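Side-chain contacts in putative transcriptional regulator protein, LacI family (Rhizobium etli, PDB 3MIZ), which probably binds operator DNA and regulates transcription as a repressor of the LacI family, with a periplasmic-binding-protein-like effector domain: residues R120-Y125 and S228-D233; T237-M240 and E245-T248. All blocks are in the same frame, centred on the assembly; numbering follows the deposited sequence.

Contact 1: R120-Y125 and S228-D233; sequences RDLTRY and SIVGFD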
loop_
_atom_site.group_PDB
_atom_site.type_symbol
_atom_site.label_atom_id
_atom_site.label_comp_id
_atom_site.label_asym_id
_atom_site.label_seq_id
_atom_site.Cartn_x
_atom_site.Cartn_y
_atom_site.Cartn_z
ATOM N N ARG A 120 12.722 18.308 10.634
ATOM C CA ARG A 120 13.694 19.063 11.408
ATOM C C ARG A 120 14.618 18.096 12.151
ATOM O O ARG A 120 15.839 18.227 12.091
ATOM C CB ARG A 120 12.979 19.971 12.424
ATOM C CG ARG A 120 13.906 20.623 13.454
ATOM C CD ARG A 120 13.159 21.618 14.354
ATOM N NE ARG A 120 12.232 20.999 15.314
ATOM C CZ ARG A 120 10.933 21.298 15.394
ATOM N NH1 ARG A 120 10.407 22.194 14.567
ATOM N NH2 ARG A 120 10.156 20.730 16.314
ATOM N N ASP A 121 14.032 17.130 12.847
ATOM C CA ASP A 121 14.820 16.174 13.615
ATOM C C ASP A 121 15.680 15.269 12.747
ATOM O O ASP A 121 16.776 14.872 13.146
ATOM C CB ASP A 121 13.908 15.329 14.499
ATOM C CG ASP A 121 13.299 16.131 15.628
ATOM O OD1 ASP A 121 13.858 17.201 15.958
ATOM O OD2 ASP A 121 12.281 15.691 16.191
ATOM N N LEU A 122 15.186 14.951 11.557
ATOM C CA LEU A 122 15.913 14.092 10.635
ATOM C C LEU A 122 17.093 14.872 10.060
ATOM O O LEU A 122 18.178 14.323 9.869
ATOM C CB LEU A 122 14.961 13.629 9.528
ATOM C CG LEU A 122 15.241 12.342 8.760
ATOM C CD1 LEU A 122 15.670 11.228 9.696
ATOM C CD2 LEU A 122 13.973 11.957 8.015
ATOM N N THR A 123 16.892 16.163 9.811
ATOM C CA THR A 123 17.963 16.993 9.270
ATOM C C THR A 123 19.042 17.175 10.350
ATOM O O THR A 123 20.239 17.071 10.067
ATOM C CB THR A 123 17.420 18.374 8.805
ATOM O OG1 THR A 123 16.448 18.176 7.766
ATOM C CG2 THR A 123 18.553 19.250 8.257
ATOM N N ARG A 124 18.622 17.418 11.588
ATOM C CA ARG A 124 19.577 17.583 12.690
ATOM C C ARG A 124 20.363 16.285 12.904
ATOM O O ARG A 124 21.547 16.307 13.270
ATOM C CB ARG A 124 18.842 17.945 13.986
ATOM C CG ARG A 124 18.174 19.318 13.987
ATOM C CD ARG A 124 17.295 19.472 15.222
ATOM N NE ARG A 124 18.027 19.220 16.465
ATOM C CZ ARG A 124 18.693 20.145 17.151
ATOM N NH1 ARG A 124 18.732 21.401 16.723
ATOM N NH2 ARG A 124 19.315 19.814 18.278
ATOM N N TYR A 125 19.694 15.156 12.698
ATOM C CA TYR A 125 20.323 13.846 12.847
ATOM C C TYR A 125 21.561 13.773 11.949
ATOM O O TYR A 125 22.642 13.380 12.390
ATOM C CB TYR A 125 19.320 12.746 12.474
ATOM C CG TYR A 125 19.905 11.351 12.443
ATOM C CD1 TYR A 125 20.519 10.856 11.292
ATOM C CD2 TYR A 125 19.852 10.527 13.565
ATOM C CE1 TYR A 125 21.066 9.576 11.259
ATOM C CE2 TYR A 125 20.397 9.242 13.543
ATOM C CZ TYR A 125 21.001 8.774 12.390
ATOM O OH TYR A 125 21.539 7.506 12.366
ATOM N N SER A 228 24.972 8.485 2.786
ATOM C CA SER A 228 23.912 8.162 3.734
ATOM C C SER A 228 22.574 8.527 3.097
ATOM O O SER A 228 22.497 9.462 2.305
ATOM C CB SER A 228 24.082 8.959 5.030
ATOM O OG SER A 228 25.230 8.544 5.756
ATOM N N ILE A 229 21.527 7.784 3.432
ATOM C CA ILE A 229 20.205 8.067 2.888
ATOM C C ILE A 229 19.172 7.914 3.992
ATOM O O ILE A 229 19.209 6.945 4.741
ATOM C CB ILE A 229 19.856 7.098 1.734
ATOM C CG1 ILE A 229 20.874 7.258 0.593
ATOM C CG2 ILE A 229 18.443 7.382 1.221
ATOM C CD1 ILE A 229 20.700 6.267 -0.538
ATOM N N VAL A 230 18.271 8.888 4.117
ATOM C CA VAL A 230 17.210 8.816 5.112
ATOM C C VAL A 230 15.901 9.079 4.362
ATOM O O VAL A 230 15.905 9.725 3.317
ATOM C CB VAL A 230 17.398 9.856 6.265
ATOM C CG1 VAL A 230 18.714 9.564 7.016
ATOM C CG2 VAL A 230 17.417 11.281 5.713
ATOM N N GLY A 231 14.796 8.540 4.865
ATOM C CA GLY A 231 13.524 8.750 4.189
ATOM C C GLY A 231 12.521 9.454 5.080
ATOM O O GLY A 231 12.903 10.217 5.963
ATOM N N PHE A 232 11.234 9.214 4.832
ATOM C CA PHE A 232 10.180 9.804 5.637
ATOM C C PHE A 232 8.888 9.005 5.466
ATOM O O PHE A 232 8.546 8.613 4.342
ATOM C CB PHE A 232 9.942 11.264 5.228
ATOM C CG PHE A 232 9.393 12.121 6.334
ATOM C CD1 PHE A 232 8.137 11.859 6.883
ATOM C CD2 PHE A 232 10.138 13.189 6.838
ATOM C CE1 PHE A 232 7.627 12.646 7.919
ATOM C CE2 PHE A 232 9.638 13.986 7.876
ATOM C CZ PHE A 232 8.379 13.712 8.417
ATOM N N ASP A 233 8.207 8.773 6.590
ATOM C CA ASP A 233 6.919 8.063 6.693
ATOM C C ASP A 233 6.960 6.756 7.488
ATOM O O ASP A 233 6.024 6.424 8.211
ATOM C CB ASP A 233 6.354 7.686 5.320
ATOM C CG ASP A 233 5.925 8.876 4.486
ATOM O OD1 ASP A 233 6.022 10.035 4.940
ATOM O OD2 ASP A 233 5.490 8.619 3.346
#
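Leu-122 of helix 115-127 and Val-230 of strand 228-230 meet tip to tip, a helix-on-sheet contact in the periplasmic-binding-protein-like fold, where a helix lies against a mainly parallel sheet and 228-230 is an edge strand of that sheet within the chain. Leu-122 CG sits 3.9 Å from Val-230 CG2, and its CD1 lies 4.1 Å from Val-230 CB, so the fork of the leucine closes on the branch of the valine. A chi1 of -156°, with CG anti to the backbone N, directs the leucine branch at Val-230. Just past the strand, Phe-232 makes a lesser contact, its CD2 4.2 Å from Leu-122 CD2, which approaches the ring obliquely; the place of this leucine methyl is less certain, so the approach is best read as loose packing. All of these side chains are buried, and the contact between them is apolar.

In the next shell, Met-202 of strand 200-203 touches both Leu-122 and Val-230, while backbone hydrogen bonds from Val-230 to Ile-201 and Ser-203 hold the valine in the sheet. Arg-149 makes a cation-pi contact with Phe-232. One turn along the helix, Tyr-125 OH is hydrogen-bonded to Glu-286 OE2.

Contact 2: T237-M240 and E245-T248; sequences TVTM and ELTT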
loop_
_atom_site.group_PDB
_atom_site.type_symbol
_atom_site.label_atom_id
_atom_site.label_comp_id
_atom_site.label_asym_id
_atom_site.label_seq_id
_atom_site.Cartn_x
_atom_site.Cartn_y
_atom_site.Cartn_z
ATOM N N THR A 237 6.442 -1.421 4.104
ATOM C CA THR A 237 6.657 -2.166 2.869
ATOM C C THR A 237 8.037 -1.849 2.280
ATOM O O THR A 237 8.736 -2.723 1.762
ATOM C CB THR A 237 5.567 -1.809 1.841
ATOM O OG1 THR A 237 4.295 -2.261 2.325
ATOM C CG2 THR A 237 5.856 -2.445 0.495
ATOM N N VAL A 238 8.433 -0.593 2.397
ATOM C CA VAL A 238 9.708 -0.147 1.867
ATOM C C VAL A 238 10.871 -0.166 2.862
ATOM O O VAL A 238 11.883 -0.810 2.619
ATOM C CB VAL A 238 9.572 1.282 1.304
ATOM C CG1 VAL A 238 10.916 1.779 0.777
ATOM C CG2 VAL A 238 8.517 1.295 0.208
ATOM N N THR A 239 10.723 0.525 3.987
ATOM C CA THR A 239 11.823 0.627 4.948
ATOM C C THR A 239 12.517 -0.667 5.327
ATOM O O THR A 239 13.745 -0.684 5.510
ATOM C CB THR A 239 11.383 1.371 6.230
ATOM O OG1 THR A 239 10.346 0.638 6.894
ATOM C CG2 THR A 239 10.869 2.761 5.864
HETATM N N MSE A 240 11.750 -1.748 5.434
HETATM C CA MSE A 240 12.310 -3.041 5.793
HETATM C C MSE A 240 12.658 -3.925 4.594
HETATM O O MSE A 240 13.088 -5.072 4.759
HETATM C CB MSE A 240 11.350 -3.776 6.719
HETATM C CG MSE A 240 11.190 -3.095 8.063
HETATM SE SE MSE A 240 10.027 -4.084 9.214
HETATM C CE MSE A 240 11.351 -5.238 10.039
ATOM N N GLU A 245 18.744 -1.233 6.206
ATOM C CA GLU A 245 17.447 -0.788 6.704
ATOM C C GLU A 245 17.440 0.743 6.716
ATOM O O GLU A 245 18.370 1.367 7.216
ATOM C CB GLU A 245 17.219 -1.324 8.121
ATOM C CG GLU A 245 17.015 -2.824 8.198
ATOM C CD GLU A 245 15.700 -3.265 7.583
ATOM O OE1 GLU A 245 15.511 -3.057 6.366
ATOM O OE2 GLU A 245 14.851 -3.817 8.321
ATOM N N LEU A 246 16.373 1.328 6.183
ATOM C CA LEU A 246 16.237 2.784 6.072
ATOM C C LEU A 246 15.906 3.569 7.341
ATOM O O LEU A 246 14.884 3.328 7.992
ATOM C CB LEU A 246 15.181 3.105 5.012
ATOM C CG LEU A 246 14.994 4.564 4.592
ATOM C CD1 LEU A 246 16.244 5.074 3.885
ATOM C CD2 LEU A 246 13.797 4.661 3.662
ATOM N N THR A 247 16.771 4.519 7.679
ATOM C CA THR A 247 16.543 5.377 8.835
ATOM C C THR A 247 15.517 6.402 8.352
ATOM O O THR A 247 15.679 6.992 7.286
ATOM C CB THR A 247 17.846 6.042 9.268
ATOM O OG1 THR A 247 18.698 5.039 9.852
ATOM C CG2 THR A 247 17.584 7.148 10.286
ATOM N N THR A 248 14.464 6.620 9.132
ATOM C CA THR A 248 13.400 7.515 8.679
ATOM C C THR A 248 12.666 8.193 9.832
ATOM O O THR A 248 13.058 8.077 10.993
ATOM C CB THR A 248 12.392 6.681 7.821
ATOM O OG1 THR A 248 11.448 7.535 7.166
ATOM C CG2 THR A 248 11.638 5.697 8.707
#
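The polar part of this contact is a backbone link: Leu-246 N donates to Thr-239 O, a weak hydrogen bond at 3.4 Å though nearly straight (168°). It ties the end of the short helix 236-239 to the chain returning toward strand 248-250.

The apolar part centres on Thr-239 CG2, which touches Leu-246 CD2 at 4.1 Å and Thr-248 CG2 at 4.2 Å, the side chains crossing at about a right angle. With OG1 set between the backbone N and carbonyl carbon of Thr-239 (chi1 63°), the methyl meets these two while the hydroxyl bonds to Asp-234 OD1.

Glu-245, bent at chi2 (-69°), brings its carboxylate back alongside Met-240, a selenomethionine, the chains crossing obliquely: OE1 lies 3.3 Å from Met-240 CA, OE2 3.7 Å from Met-240 CG. Glu-245 OE1 is also 3.1 Å from Thr-239 O without a hydrogen bond, probably an unfavourable approach that the long, weak ion pair to Lys-243 NZ may ease. Replacing Glu-245 by alanine is likely to uncover one side of Met-240 and cost Lys-243 this charge partner.

Asp-206 of helix 206-217 packs on Thr-239 and Leu-246, and its OD1 is hydrogen-bonded to Thr-248 OG1, while the backbone of Thr-248 pairs with Val-285 of strand 277-285.

In the fold
Both contacts lie in the same domain, and both belong largely to its interior, but they illustrate different ways of joining a chain. Contact 1 spans 102 intervening residues to bring a helix onto a sheet, and relies on buried hydrocarbon. Contact 2 is local, bridging just four residues, and mixes a buried threonine-leucine patch with a glutamate and an exposed selenomethionine at its edge. Where they touch, Gly-231 N lies 3.0 Å from Thr-247 O, probably a hydrogen bond. The residues around Gly-231 thus touch both helix 115-127 and the segment 245-248. Contact 2 also approaches the dimer partner, since Thr-237 OG1 is hydrogen-bonded to Tyr-28 OH of the second subunit.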